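Local coordinates for protein methylocystis parvus OBBP MbnE (Methylocystis parvus OBBP, PDB 5ICQ) that probably binds the copper-chelating peptide methanobactin in the periplasm as the solute-binding component of a transport system, at residues Arg65-Gly69 and Gly281-Tyr285; Ser224-Val228 and Tyr258-Ile263; Phe275-Lys279 and Gly297-Pro301; Thr582-Pro587 and Leu602-Lys608. One frame throughout, in Å; residues are numbered along the deposited sequence.

Contact 1 of 4, residues Arg65-Gly69 and Gly281-Tyr285; sequences RLRVG and GLIDY. With SO4 (sulfate ion), chain B.
Strand residue Arg67 faces Ile283 with CA atoms 5.0 Å apart, and Asp284 N donates to Arg67 O at 2.9 Å, the one backbone-to-backbone bond between strand 65-69 and loop 281-285. Asp284 OD2 takes both Arg67 N and Arg67 NE, the latter at 2.8 Å, and the two donors come from one face of the carboxylate plane. Asp284 OD1 receives Arg67 NH2 at 2.9 Å, completing a side-on, two-nitrogen salt bridge whose planes are turned 41° apart. Bends at chi2 (90°) and chi3 (47°) fold the arginine back over the loop, where Leu282 O lies above the centre of the guanidinium face. Arg67 NH2 also donates to Gly281 O at 2.8 Å, and a water joins NH1 to that carbonyl. Were the arginine replaced by an alanine, the Asp284 carboxylate would probably keep the bond from the backbone N but lose its countercharge, and Gly281 O would lose the NH2 donor. Ile283 CG2 packs against Gly69 N at 3.6 Å, and two waters link Gly69 to Tyr285 O. The guanidinium of Arg65 reaches out to a sulfate, probably from the crystallisation liquor, with NH1 and NH2 both on its O4. Gly281 closes helix 271-279 in a Schellman motif, and the salt bridge between Arg67 and the buried Asp284 fastens the loop after it to an outermost strand of the mixed sheet.

Contact 2 of 4, residues Ser224-Val228 and Tyr258-Ile263; sequences SGPYV and YNFDEI
Pro226 and Tyr227 fill the tight part of this contact, Pro226 on Tyr258, and Tyr227 among Tyr258, Phe260 and Ile263. Pro226 CG sits squarely over the Tyr258 ring, 3.4 Å from its centroid and only 9° off the normal, a CH-pi contact. Tyr227 reaches farther. With CG anti to its carbonyl carbon (chi1 -63°), its ring extends across to the turn, where Tyr227 OH donates to Phe260 O at 2.7 Å. That oxygen lies in the plane of the tyrosine ring, at its edge. Ile263 CD1 covers one face of the same Tyr227 ring, 3.9 Å from the centroid and displaced toward the rim, while Tyr258 CB packs on Tyr227 CE2 at 3.8 Å. The buried phenol is therefore held at its polar end by a carbonyl and along its body by aliphatic carbons. The looser side lies at Asp261 and Glu262, both partly exposed, whose side chains turn from residues 224-228 to arginines: Asp261 pairs with Arg242 and Glu262 with Arg65. Tyr227 opens strand 227-233, and Ile263 is the second residue of strand 262-268; the two strands are not neighbours in the mixed sheet. Strand 237-242 runs between them, and its Leu240 also touches Tyr227, so the tyrosine reaches past strand 237-242, at one end of the sheet, beside the loop carrying Asn94.

Contact 3 of 4, residues Phe275-Lys279 and Gly297-Pro301; sequences FEAFK and GYDFP
The Phe300 ring takes the aliphatic part of Lys279 over one face and meets Phe278 CE2 and Gly297 O at its edge. Lys279 CG stands 3.6 Å from the Phe300 ring centroid and 10° off the normal, while Lys279 CD lies 3.4 Å from Phe300 CD2. The same Lys279 CG also lies over one face of the Phe275 ring, toward its rim. Phe275 offers its own edge to Gly297 O, which lies in the plane of the ring 3.4 Å from Phe275 CZ. Over one face of the Tyr298 ring comes Phe275 CZ, offset toward the rim; these two rings meet obliquely, with planes at 56° and Phe275 CE1 3.7 Å from Tyr298 CZ. Phe278 and Phe300 cross at about a right angle, with Phe278 CE2 and Phe300 CZ 3.9 Å apart. The chi1 of Phe300, 52°, puts CG between the backbone N and the carbonyl carbon and the ring against the last turn of helix 271-279. Met308 of strand 308-313 touches both Phe278 and Phe300, and the Tyr298 hydroxyl is hydrogen-bonded to Glu288 and Arg286.

Beyond the ring, Lys279 bends at chi3 to bring NZ to Glu276 OE2 at 3.1 Å, a salt bridge. The same ammonium reaches Gly297 O through a water. No direct hydrogen bond joins the two segments; cohesion rests mainly on packing, supplemented by that one water bridge, and the lysine's methylenes lie on the ring while its ammonium, paired with Glu276, stays on the partly exposed side.

Contact 4 of 4, residues Thr582-Pro587 and Leu602-Lys608; sequences TDIVRP and LESWWRK
Val585, Trp605 and Trp606 bury the largest areas where residues 582-587 pair with 602-608. Val585 N donates to Trp606 O and Trp606 N returns a bond to Val585 O, each 2.9 Å long. Val585 CG2 rests on the Trp606 indole, 3.4 Å from the centroid of its five-membered ring and 20° off the normal. In Trp606 a chi1 of 68° places CG between the backbone N and the carbonyl carbon, which brings the indole over Val585 CG2 and on to Pro587, whose CD is 3.7 Å from Trp606 CZ3. Val585 CG1 meets the Lys608 side chain, which crosses it at about a right angle and ends with Lys608 NZ on Thr582 O at 2.9 Å.

These bonds form a short two-stranded antiparallel sheet near the C-terminus, strand 584-585 against 606-607. Val585 and Trp606 are its hydrogen-bonded pair; Ile584 and Arg607, next along, are the non-hydrogen-bonded pair. A type I turn from Leu602 to Trp605 leads into the second strand.

Trp605 lies between side chains. Arg586 CB stands over the centre of one face, 3.5 Å from the five-membered ring centroid, and Leu602 CD1 lies over the opposite face. Ile584 CD1 approaches obliquely, 3.6 Å from Trp605 CE3. With a serine here, Arg586 CB and Ile584 CD1 would probably lose their aromatic surface, and a gap is likely to open between Arg586 and Leu602. The arginine runs beside the indole in an extended chain to its salt-bridge partner Glu311, and Phe598 and His580 each pack edge-to-face with Trp605.

Contacts 1, 2 and 4 meet one another about the mixed sheet. Contact 2 is nested in the chain loop closed by contact 1, and their neighbouring strands are tied by Arg65 NH2 to Glu262 OE2, a salt bridge of 2.5 Å. Contact 4 packs against both: Tyr285 CG of contact 1 lies 3.7 Å from Leu602 CD1, and Asn259 ND2 of contact 2 is 2.8 Å from Trp605 O, a probable hydrogen bond. Contact 3 adjoins contact 1 through the end of helix 271-279, but stays about 12 Å from contact 2 and 7 Å from contact 4 between nearest atoms. The sulfate at Arg65 gives no evidence of where methanobactin binds.

Contact 1 of 4, residues Arg65-Gly69 and Gly281-Tyr285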
loop_
_atom_site.group_PDB
_atom_site.type_symbol
_atom_site.label_atom_id
_atom_site.label_comp_id
_atom_site.label_asym_id
_atom_site.label_seq_id
_atom_site.Cartn_x
_atom_site.Cartn_y
_atom_site.Cartn_z
ATOM N N ARG A 65 9.273 17.578 -22.105
ATOM C CA ARG A 65 8.486 16.354 -22.122
ATOM C C ARG A 65 9.152 15.305 -21.243
ATOM O O ARG A 65 10.335 15.000 -21.427
ATOM C CB ARG A 65 8.337 15.815 -23.547
ATOM C CG ARG A 65 7.718 14.412 -23.622
ATOM C CD ARG A 65 7.510 13.931 -25.073
ATOM N NE ARG A 65 6.528 14.741 -25.794
ATOM C CZ ARG A 65 5.905 14.352 -26.901
ATOM N NH1 ARG A 65 6.154 13.153 -27.414
ATOM N NH2 ARG A 65 5.024 15.155 -27.498
ATOM N N LEU A 66 8.399 14.751 -20.297
ATOM C CA LEU A 66 8.872 13.600 -19.529
ATOM C C LEU A 66 8.436 12.321 -20.228
ATOM O O LEU A 66 7.263 12.173 -20.576
ATOM C CB LEU A 66 8.320 13.617 -18.104
ATOM C CG LEU A 66 8.611 12.399 -17.212
ATOM C CD1 LEU A 66 10.111 12.304 -16.868
ATOM C CD2 LEU A 66 7.760 12.464 -15.942
ATOM N N ARG A 67 9.375 11.397 -20.432
ATOM C CA ARG A 67 9.061 10.098 -21.010
ATOM C C ARG A 67 9.076 9.071 -19.890
ATOM O O ARG A 67 10.135 8.782 -19.312
ATOM C CB ARG A 67 10.037 9.714 -22.122
ATOM C CG ARG A 67 9.882 10.529 -23.409
ATOM C CD ARG A 67 10.752 11.769 -23.372
ATOM N NE ARG A 67 12.100 11.438 -22.926
ATOM C CZ ARG A 67 13.047 10.926 -23.702
ATOM N NH1 ARG A 67 12.809 10.698 -24.988
ATOM N NH2 ARG A 67 14.239 10.648 -23.186
ATOM N N VAL A 68 7.895 8.526 -19.605
ATOM C CA VAL A 68 7.646 7.550 -18.551
ATOM C C VAL A 68 7.396 6.197 -19.201
ATOM O O VAL A 68 6.718 6.110 -20.233
ATOM C CB VAL A 68 6.426 7.987 -17.709
ATOM C CG1 VAL A 68 5.924 6.856 -16.837
ATOM C CG2 VAL A 68 6.775 9.206 -16.870
ATOM N N GLY A 69 7.960 5.146 -18.614
ATOM C CA GLY A 69 7.759 3.800 -19.123
ATOM C C GLY A 69 7.160 2.875 -18.081
ATOM O O GLY A 69 7.612 2.834 -16.931
ATOM N N GLY A 281 18.019 5.650 -23.643
ATOM C CA GLY A 281 17.707 7.057 -23.469
ATOM C C GLY A 281 16.325 7.470 -23.928
ATOM O O GLY A 281 16.062 8.674 -24.045
ATOM N N LEU A 282 15.438 6.509 -24.188
ATOM C CA LEU A 282 14.069 6.782 -24.609
ATOM C C LEU A 282 13.109 6.937 -23.443
ATOM O O LEU A 282 11.990 7.425 -23.637
ATOM C CB LEU A 282 13.556 5.651 -25.503
ATOM C CG LEU A 282 14.411 5.251 -26.704
ATOM C CD1 LEU A 282 13.818 4.019 -27.372
ATOM C CD2 LEU A 282 14.518 6.409 -27.683
ATOM N N ILE A 283 13.509 6.509 -22.252
ATOM C CA ILE A 283 12.696 6.598 -21.046
ATOM C C ILE A 283 13.547 7.274 -19.985
ATOM O O ILE A 283 14.728 6.950 -19.835
ATOM C CB ILE A 283 12.226 5.199 -20.588
ATOM C CG1 ILE A 283 11.313 4.570 -21.649
ATOM C CG2 ILE A 283 11.511 5.270 -19.229
ATOM C CD1 ILE A 283 10.011 5.363 -21.923
ATOM N N ASP A 284 12.948 8.203 -19.236
ATOM C CA ASP A 284 13.701 9.103 -18.372
ATOM C C ASP A 284 13.873 8.607 -16.937
ATOM O O ASP A 284 14.688 9.177 -16.198
ATOM C CB ASP A 284 13.018 10.481 -18.362
ATOM C CG ASP A 284 13.155 11.204 -19.700
ATOM O OD1 ASP A 284 14.247 11.126 -20.297
ATOM O OD2 ASP A 284 12.178 11.839 -20.153
ATOM N N TYR A 285 13.153 7.566 -16.529
ATOM C CA TYR A 285 13.050 7.185 -15.125
ATOM C C TYR A 285 12.618 5.728 -15.039
ATOM O O TYR A 285 11.803 5.278 -15.847
ATOM C CB TYR A 285 12.029 8.077 -14.388
ATOM C CG TYR A 285 11.818 7.690 -12.938
ATOM C CD1 TYR A 285 10.884 6.722 -12.586
ATOM C CD2 TYR A 285 12.565 8.286 -11.921
ATOM C CE1 TYR A 285 10.699 6.352 -11.276
ATOM C CE2 TYR A 285 12.374 7.924 -10.593
ATOM C CZ TYR A 285 11.448 6.950 -10.288
ATOM O OH TYR A 285 11.247 6.568 -8.987
HETATM S S SO4 B . 4.030 12.998 -30.587
HETATM O O1 SO4 B . 2.673 13.457 -30.858
HETATM O O2 SO4 B . 4.147 11.564 -30.829
HETATM O O3 SO4 B . 4.980 13.695 -31.451
HETATM O O4 SO4 B . 4.337 13.285 -29.194
HETATM O O HOH W 1 15.074 9.921 -26.618
HETATM O O HOH W 2 9.325 5.902 -16.150
HETATM O O HOH W 3 10.478 2.895 -16.555
#

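Contact 2 of 4, residues Ser224-Val228 and Tyr258-Ile263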
loop_
_atom_site.group_PDB
_atom_site.type_symbol
_atom_site.label_atom_id
_atom_site.label_comp_id
_atom_site.label_asym_id
_atom_site.label_seq_id
_atom_site.Cartn_x
_atom_site.Cartn_y
_atom_site.Cartn_z
ATOM N N SER A 224 -10.269 18.291 -14.046
ATOM C CA SER A 224 -9.970 19.662 -13.651
ATOM C C SER A 224 -8.498 19.870 -13.327
ATOM O O SER A 224 -8.139 20.947 -12.853
ATOM C CB SER A 224 -10.814 20.076 -12.441
ATOM O OG SER A 224 -10.529 19.243 -11.322
ATOM N N GLY A 225 -7.641 18.878 -13.579
ATOM C CA GLY A 225 -6.267 18.927 -13.133
ATOM C C GLY A 225 -5.344 19.659 -14.091
ATOM O O GLY A 225 -5.750 20.228 -15.125
ATOM N N PRO A 226 -4.057 19.669 -13.732
ATOM C CA PRO A 226 -3.070 20.444 -14.502
ATOM C C PRO A 226 -2.837 19.961 -15.919
ATOM O O PRO A 226 -2.294 20.732 -16.718
ATOM C CB PRO A 226 -1.790 20.296 -13.670
ATOM C CG PRO A 226 -2.002 19.024 -12.881
ATOM C CD PRO A 226 -3.463 19.079 -12.519
ATOM N N TYR A 227 -3.175 18.720 -16.250
ATOM C CA TYR A 227 -2.945 18.173 -17.578
ATOM C C TYR A 227 -4.247 17.706 -18.200
ATOM O O TYR A 227 -5.161 17.254 -17.504
ATOM C CB TYR A 227 -1.975 16.974 -17.554
ATOM C CG TYR A 227 -0.597 17.346 -17.083
ATOM C CD1 TYR A 227 0.356 17.842 -17.973
ATOM C CD2 TYR A 227 -0.253 17.234 -15.740
ATOM C CE1 TYR A 227 1.637 18.203 -17.525
ATOM C CE2 TYR A 227 1.012 17.594 -15.288
ATOM C CZ TYR A 227 1.948 18.069 -16.185
ATOM O OH TYR A 227 3.192 18.439 -15.721
ATOM N N VAL A 228 -4.309 17.790 -19.523
ATOM C CA VAL A 228 -5.386 17.176 -20.287
ATOM C C VAL A 228 -4.820 16.008 -21.079
ATOM O O VAL A 228 -3.612 15.919 -21.345
ATOM C CB VAL A 228 -6.079 18.179 -21.230
ATOM C CG1 VAL A 228 -6.539 19.399 -20.455
ATOM C CG2 VAL A 228 -5.142 18.577 -22.371
ATOM N N TYR A 258 3.929 19.658 -11.099
ATOM C CA TYR A 258 3.459 19.660 -12.487
ATOM C C TYR A 258 4.272 20.633 -13.345
ATOM O O TYR A 258 3.779 21.632 -13.868
ATOM C CB TYR A 258 1.966 19.992 -12.561
ATOM C CG TYR A 258 1.163 19.332 -11.485
ATOM C CD1 TYR A 258 1.076 17.944 -11.404
ATOM C CD2 TYR A 258 0.473 20.096 -10.558
ATOM C CE1 TYR A 258 0.315 17.344 -10.417
ATOM C CE2 TYR A 258 -0.276 19.511 -9.573
ATOM C CZ TYR A 258 -0.355 18.146 -9.503
ATOM O OH TYR A 258 -1.117 17.583 -8.506
ATOM N N ASN A 259 5.534 20.283 -13.500
ATOM C CA ASN A 259 6.491 21.169 -14.146
ATOM C C ASN A 259 6.718 20.856 -15.611
ATOM O O ASN A 259 6.959 21.782 -16.401
ATOM C CB ASN A 259 7.802 21.111 -13.371
ATOM C CG ASN A 259 7.579 21.455 -11.920
ATOM O OD1 ASN A 259 7.021 22.515 -11.624
ATOM N ND2 ASN A 259 7.910 20.533 -11.016
ATOM N N PHE A 260 6.629 19.587 -15.996
ATOM C CA PHE A 260 6.772 19.226 -17.397
ATOM C C PHE A 260 5.590 19.759 -18.193
ATOM O O PHE A 260 4.453 19.776 -17.712
ATOM C CB PHE A 260 6.869 17.709 -17.550
ATOM C CG PHE A 260 8.020 17.108 -16.801
ATOM C CD1 PHE A 260 9.308 17.240 -17.286
ATOM C CD2 PHE A 260 7.813 16.422 -15.604
ATOM C CE1 PHE A 260 10.385 16.702 -16.604
ATOM C CE2 PHE A 260 8.885 15.880 -14.911
ATOM C CZ PHE A 260 10.177 16.023 -15.415
ATOM N N ASP A 261 5.867 20.203 -19.424
ATOM C CA ASP A 261 4.783 20.645 -20.294
ATOM C C ASP A 261 4.007 19.461 -20.852
ATOM O O ASP A 261 2.813 19.585 -21.148
ATOM C CB ASP A 261 5.328 21.512 -21.434
ATOM C CG ASP A 261 5.655 22.943 -20.987
ATOM O OD1 ASP A 261 5.243 23.345 -19.873
ATOM O OD2 ASP A 261 6.306 23.678 -21.762
ATOM N N GLU A 262 4.656 18.305 -20.972
ATOM C CA GLU A 262 4.036 17.105 -21.510
ATOM C C GLU A 262 4.575 15.896 -20.771
ATOM O O GLU A 262 5.743 15.867 -20.377
ATOM C CB GLU A 262 4.324 16.922 -23.013
ATOM C CG GLU A 262 3.569 17.873 -23.925
ATOM C CD GLU A 262 4.199 17.979 -25.299
ATOM O OE1 GLU A 262 4.199 19.091 -25.864
ATOM O OE2 GLU A 262 4.707 16.955 -25.805
ATOM N N ILE A 263 3.720 14.892 -20.606
ATOM C CA ILE A 263 4.107 13.616 -20.015
ATOM C C ILE A 263 3.665 12.520 -20.971
ATOM O O ILE A 263 2.466 12.386 -21.243
ATOM C CB ILE A 263 3.472 13.390 -18.638
ATOM C CG1 ILE A 263 3.838 14.539 -17.691
ATOM C CG2 ILE A 263 3.928 12.020 -18.090
ATOM C CD1 ILE A 263 2.970 14.594 -16.459
#

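Contact 3 of 4, residues Phe275-Lys279 and Gly297-Pro301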
loop_
_atom_site.group_PDB
_atom_site.type_symbol
_atom_site.label_atom_id
_atom_site.label_comp_id
_atom_site.label_asym_id
_atom_site.label_seq_id
_atom_site.Cartn_x
_atom_site.Cartn_y
_atom_site.Cartn_z
ATOM N N PHE A 275 13.569 -2.023 -19.773
ATOM C CA PHE A 275 14.929 -1.682 -19.361
ATOM C C PHE A 275 15.778 -1.246 -20.547
ATOM O O PHE A 275 16.556 -0.290 -20.438
ATOM C CB PHE A 275 15.570 -2.876 -18.644
ATOM C CG PHE A 275 16.910 -2.574 -18.008
ATOM C CD1 PHE A 275 17.098 -1.423 -17.254
ATOM C CD2 PHE A 275 17.968 -3.460 -18.138
ATOM C CE1 PHE A 275 18.320 -1.153 -16.657
ATOM C CE2 PHE A 275 19.189 -3.198 -17.538
ATOM C CZ PHE A 275 19.363 -2.045 -16.796
ATOM N N GLU A 276 15.645 -1.930 -21.693
ATOM C CA GLU A 276 16.412 -1.534 -22.870
ATOM C C GLU A 276 16.056 -0.122 -23.316
ATOM O O GLU A 276 16.930 0.638 -23.740
ATOM C CB GLU A 276 16.192 -2.527 -24.013
ATOM C CG GLU A 276 16.817 -3.905 -23.788
ATOM C CD GLU A 276 18.310 -3.846 -23.498
ATOM O OE1 GLU A 276 19.016 -3.028 -24.129
ATOM O OE2 GLU A 276 18.776 -4.621 -22.636
ATOM N N ALA A 277 14.776 0.250 -23.235
ATOM C CA ALA A 277 14.391 1.608 -23.615
ATOM C C ALA A 277 15.042 2.640 -22.699
ATOM O O ALA A 277 15.450 3.716 -23.154
ATOM C CB ALA A 277 12.871 1.754 -23.595
ATOM N N PHE A 278 15.155 2.327 -21.405
ATOM C CA PHE A 278 15.867 3.220 -20.491
ATOM C C PHE A 278 17.338 3.343 -20.878
ATOM O O PHE A 278 17.888 4.449 -20.949
ATOM C CB PHE A 278 15.739 2.719 -19.054
ATOM C CG PHE A 278 16.450 3.579 -18.060
ATOM C CD1 PHE A 278 15.891 4.781 -17.647
ATOM C CD2 PHE A 278 17.680 3.200 -17.539
ATOM C CE1 PHE A 278 16.549 5.588 -16.733
ATOM C CE2 PHE A 278 18.343 4.008 -16.621
ATOM C CZ PHE A 278 17.777 5.200 -16.222
ATOM N N LYS A 279 18.000 2.210 -21.124
ATOM C CA LYS A 279 19.410 2.265 -21.491
ATOM C C LYS A 279 19.628 3.053 -22.780
ATOM O O LYS A 279 20.640 3.749 -22.919
ATOM C CB LYS A 279 19.974 0.853 -21.623
ATOM C CG LYS A 279 20.123 0.129 -20.301
ATOM C CD LYS A 279 21.044 -1.080 -20.451
ATOM C CE LYS A 279 20.403 -2.175 -21.269
ATOM N NZ LYS A 279 21.302 -3.362 -21.414
ATOM N N GLY A 297 23.186 -5.323 -13.755
ATOM C CA GLY A 297 22.746 -4.787 -15.026
ATOM C C GLY A 297 23.001 -3.315 -15.278
ATOM O O GLY A 297 22.657 -2.824 -16.356
ATOM N N TYR A 298 23.593 -2.592 -14.336
ATOM C CA TYR A 298 23.764 -1.146 -14.487
ATOM C C TYR A 298 25.202 -0.782 -14.828
ATOM O O TYR A 298 25.772 0.162 -14.289
ATOM C CB TYR A 298 23.287 -0.420 -13.232
ATOM C CG TYR A 298 21.779 -0.365 -13.179
ATOM C CD1 TYR A 298 21.049 -1.450 -12.711
ATOM C CD2 TYR A 298 21.083 0.754 -13.633
ATOM C CE1 TYR A 298 19.662 -1.424 -12.685
ATOM C CE2 TYR A 298 19.682 0.790 -13.608
ATOM C CZ TYR A 298 18.987 -0.307 -13.132
ATOM O OH TYR A 298 17.616 -0.304 -13.084
ATOM N N ASP A 299 25.798 -1.530 -15.754
ATOM C CA ASP A 299 27.144 -1.230 -16.216
ATOM C C ASP A 299 27.105 -0.875 -17.695
ATOM O O ASP A 299 27.757 -1.529 -18.513
ATOM C CB ASP A 299 28.078 -2.417 -15.964
ATOM C CG ASP A 299 29.531 -2.106 -16.308
ATOM O OD1 ASP A 299 29.948 -0.938 -16.148
ATOM O OD2 ASP A 299 30.254 -3.027 -16.748
ATOM N N PHE A 300 26.327 0.135 -18.057
ATOM C CA PHE A 300 26.253 0.578 -19.436
ATOM C C PHE A 300 26.782 2.008 -19.552
ATOM O O PHE A 300 26.895 2.718 -18.545
ATOM C CB PHE A 300 24.821 0.447 -19.986
ATOM C CG PHE A 300 23.753 1.093 -19.148
ATOM C CD1 PHE A 300 23.342 2.390 -19.408
ATOM C CD2 PHE A 300 23.114 0.378 -18.145
ATOM C CE1 PHE A 300 22.333 2.977 -18.654
ATOM C CE2 PHE A 300 22.108 0.958 -17.393
ATOM C CZ PHE A 300 21.716 2.257 -17.652
ATOM N N PRO A 301 27.180 2.440 -20.759
ATOM C CA PRO A 301 27.976 3.685 -20.863
ATOM C C PRO A 301 27.293 4.927 -20.313
ATOM O O PRO A 301 27.933 5.713 -19.599
ATOM C CB PRO A 301 28.230 3.800 -22.373
ATOM C CG PRO A 301 28.158 2.400 -22.872
ATOM C CD PRO A 301 27.107 1.730 -22.050
HETATM O O HOH W 4 22.382 -4.158 -18.630
#

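Contact 4 of 4, residues Thr582-Pro587 and Leu602-Lys608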
loop_
_atom_site.group_PDB
_atom_site.type_symbol
_atom_site.label_atom_id
_atom_site.label_comp_id
_atom_site.label_asym_id
_atom_site.label_seq_id
_atom_site.Cartn_x
_atom_site.Cartn_y
_atom_site.Cartn_z
ATOM N N THR A 582 20.011 12.282 -16.113
ATOM C CA THR A 582 20.455 13.431 -15.329
ATOM C C THR A 582 19.895 14.740 -15.855
ATOM O O THR A 582 20.132 15.788 -15.242
ATOM C CB THR A 582 21.988 13.510 -15.292
ATOM O OG1 THR A 582 22.500 13.444 -16.628
ATOM C CG2 THR A 582 22.532 12.363 -14.491
ATOM N N ASP A 583 19.154 14.699 -16.960
ATOM C CA ASP A 583 18.480 15.877 -17.477
ATOM C C ASP A 583 17.207 16.214 -16.714
ATOM O O ASP A 583 16.636 17.286 -16.939
ATOM C CB ASP A 583 18.156 15.682 -18.957
ATOM C CG ASP A 583 19.406 15.546 -19.808
ATOM O OD1 ASP A 583 20.479 16.006 -19.356
ATOM O OD2 ASP A 583 19.317 14.981 -20.919
ATOM N N ILE A 584 16.726 15.327 -15.848
ATOM C CA ILE A 584 15.611 15.671 -14.971
ATOM C C ILE A 584 16.107 15.662 -13.535
ATOM O O ILE A 584 17.021 14.912 -13.177
ATOM C CB ILE A 584 14.396 14.735 -15.157
ATOM C CG1 ILE A 584 14.768 13.275 -14.881
ATOM C CG2 ILE A 584 13.824 14.901 -16.562
ATOM C CD1 ILE A 584 13.528 12.350 -14.780
ATOM N N VAL A 585 15.520 16.532 -12.710
ATOM C CA VAL A 585 15.961 16.715 -11.332
ATOM C C VAL A 585 14.743 16.766 -10.416
ATOM O O VAL A 585 13.606 16.948 -10.857
ATOM C CB VAL A 585 16.812 17.991 -11.160
ATOM C CG1 VAL A 585 18.134 17.847 -11.903
ATOM C CG2 VAL A 585 16.059 19.164 -11.673
ATOM N N ARG A 586 14.998 16.631 -9.124
ATOM C CA ARG A 586 13.951 16.594 -8.114
ATOM C C ARG A 586 14.311 17.516 -6.963
ATOM O O ARG A 586 15.457 17.966 -6.862
ATOM C CB ARG A 586 13.763 15.162 -7.603
ATOM C CG ARG A 586 14.932 14.646 -6.812
ATOM C CD ARG A 586 14.533 13.373 -6.101
ATOM N NE ARG A 586 15.583 12.881 -5.222
ATOM C CZ ARG A 586 16.632 12.186 -5.636
ATOM N NH1 ARG A 586 16.786 11.905 -6.929
ATOM N NH2 ARG A 586 17.531 11.780 -4.759
ATOM N N PRO A 587 13.353 17.845 -6.090
ATOM C CA PRO A 587 13.676 18.722 -4.958
ATOM C C PRO A 587 14.675 18.068 -4.017
ATOM O O PRO A 587 14.810 16.844 -3.964
ATOM C CB PRO A 587 12.323 18.943 -4.265
ATOM C CG PRO A 587 11.300 18.697 -5.349
ATOM C CD PRO A 587 11.896 17.617 -6.213
ATOM N N LEU A 602 6.069 11.633 -11.688
ATOM C CA LEU A 602 7.115 12.478 -11.093
ATOM C C LEU A 602 6.652 13.931 -10.950
ATOM O O LEU A 602 7.302 14.869 -11.425
ATOM C CB LEU A 602 8.400 12.397 -11.925
ATOM C CG LEU A 602 8.936 10.982 -12.181
ATOM C CD1 LEU A 602 10.263 11.033 -12.967
ATOM C CD2 LEU A 602 9.114 10.220 -10.883
ATOM N N GLU A 603 5.516 14.110 -10.261
ATOM C CA GLU A 603 4.917 15.445 -10.185
ATOM C C GLU A 603 5.850 16.490 -9.576
ATOM O O GLU A 603 5.707 17.682 -9.878
ATOM C CB GLU A 603 3.608 15.410 -9.395
ATOM C CG GLU A 603 3.699 14.741 -8.058
ATOM C CD GLU A 603 3.136 13.327 -8.097
ATOM O OE1 GLU A 603 3.440 12.580 -9.061
ATOM O OE2 GLU A 603 2.369 12.975 -7.172
ATOM N N SER A 604 6.785 16.094 -8.705
ATOM C CA SER A 604 7.687 17.090 -8.118
ATOM C C SER A 604 8.973 17.312 -8.916
ATOM O O SER A 604 9.728 18.240 -8.598
ATOM C CB SER A 604 8.054 16.704 -6.675
ATOM O OG SER A 604 8.848 15.526 -6.646
ATOM N N TRP A 605 9.240 16.515 -9.941
ATOM C CA TRP A 605 10.480 16.654 -10.693
ATOM C C TRP A 605 10.337 17.711 -11.784
ATOM O O TRP A 605 9.250 18.239 -12.043
ATOM C CB TRP A 605 10.889 15.321 -11.323
ATOM C CG TRP A 605 11.274 14.225 -10.370
ATOM C CD1 TRP A 605 10.560 13.773 -9.296
ATOM C CD2 TRP A 605 12.429 13.372 -10.470
ATOM N NE1 TRP A 605 11.219 12.717 -8.700
ATOM C CE2 TRP A 605 12.367 12.455 -9.400
ATOM C CE3 TRP A 605 13.525 13.324 -11.340
ATOM C CZ2 TRP A 605 13.352 11.479 -9.187
ATOM C CZ3 TRP A 605 14.511 12.361 -11.120
ATOM C CH2 TRP A 605 14.412 11.450 -10.058
ATOM N N TRP A 606 11.455 18.024 -12.437
ATOM C CA TRP A 606 11.419 18.998 -13.526
ATOM C C TRP A 606 12.633 18.818 -14.426
ATOM O O TRP A 606 13.588 18.120 -14.086
ATOM C CB TRP A 606 11.338 20.434 -12.994
ATOM C CG TRP A 606 12.566 20.970 -12.253
ATOM C CD1 TRP A 606 13.609 21.681 -12.794
ATOM C CD2 TRP A 606 12.829 20.884 -10.844
ATOM N NE1 TRP A 606 14.512 22.021 -11.807
ATOM C CE2 TRP A 606 14.057 21.542 -10.604
ATOM C CE3 TRP A 606 12.151 20.298 -9.761
ATOM C CZ2 TRP A 606 14.615 21.641 -9.332
ATOM C CZ3 TRP A 606 12.709 20.402 -8.495
ATOM C CH2 TRP A 606 13.932 21.065 -8.292
ATOM N N ARG A 607 12.571 19.457 -15.596
ATOM C CA ARG A 607 13.657 19.392 -16.569
ATOM C C ARG A 607 14.743 20.401 -16.210
ATOM O O ARG A 607 14.460 21.582 -15.987
ATOM C CB ARG A 607 13.123 19.670 -17.974
ATOM C CG ARG A 607 14.184 19.615 -19.070
ATOM C CD ARG A 607 13.664 20.176 -20.393
ATOM N NE ARG A 607 13.289 21.584 -20.287
ATOM C CZ ARG A 607 12.741 22.291 -21.273
ATOM N NH1 ARG A 607 12.506 21.726 -22.449
ATOM N NH2 ARG A 607 12.433 23.567 -21.080
ATOM N N LYS A 608 15.982 19.939 -16.154
ATOM C CA LYS A 608 17.080 20.823 -15.777
ATOM C C LYS A 608 17.341 21.840 -16.885
ATOM O O LYS A 608 17.248 21.523 -18.073
ATOM C CB LYS A 608 18.336 19.998 -15.502
ATOM C CG LYS A 608 19.445 20.757 -14.814
ATOM C CD LYS A 608 20.409 19.800 -14.142
ATOM C CE LYS A 608 21.025 18.846 -15.145
ATOM N NZ LYS A 608 21.953 17.885 -14.477
HETATM O O HOH W 5 17.395 19.310 -19.285
#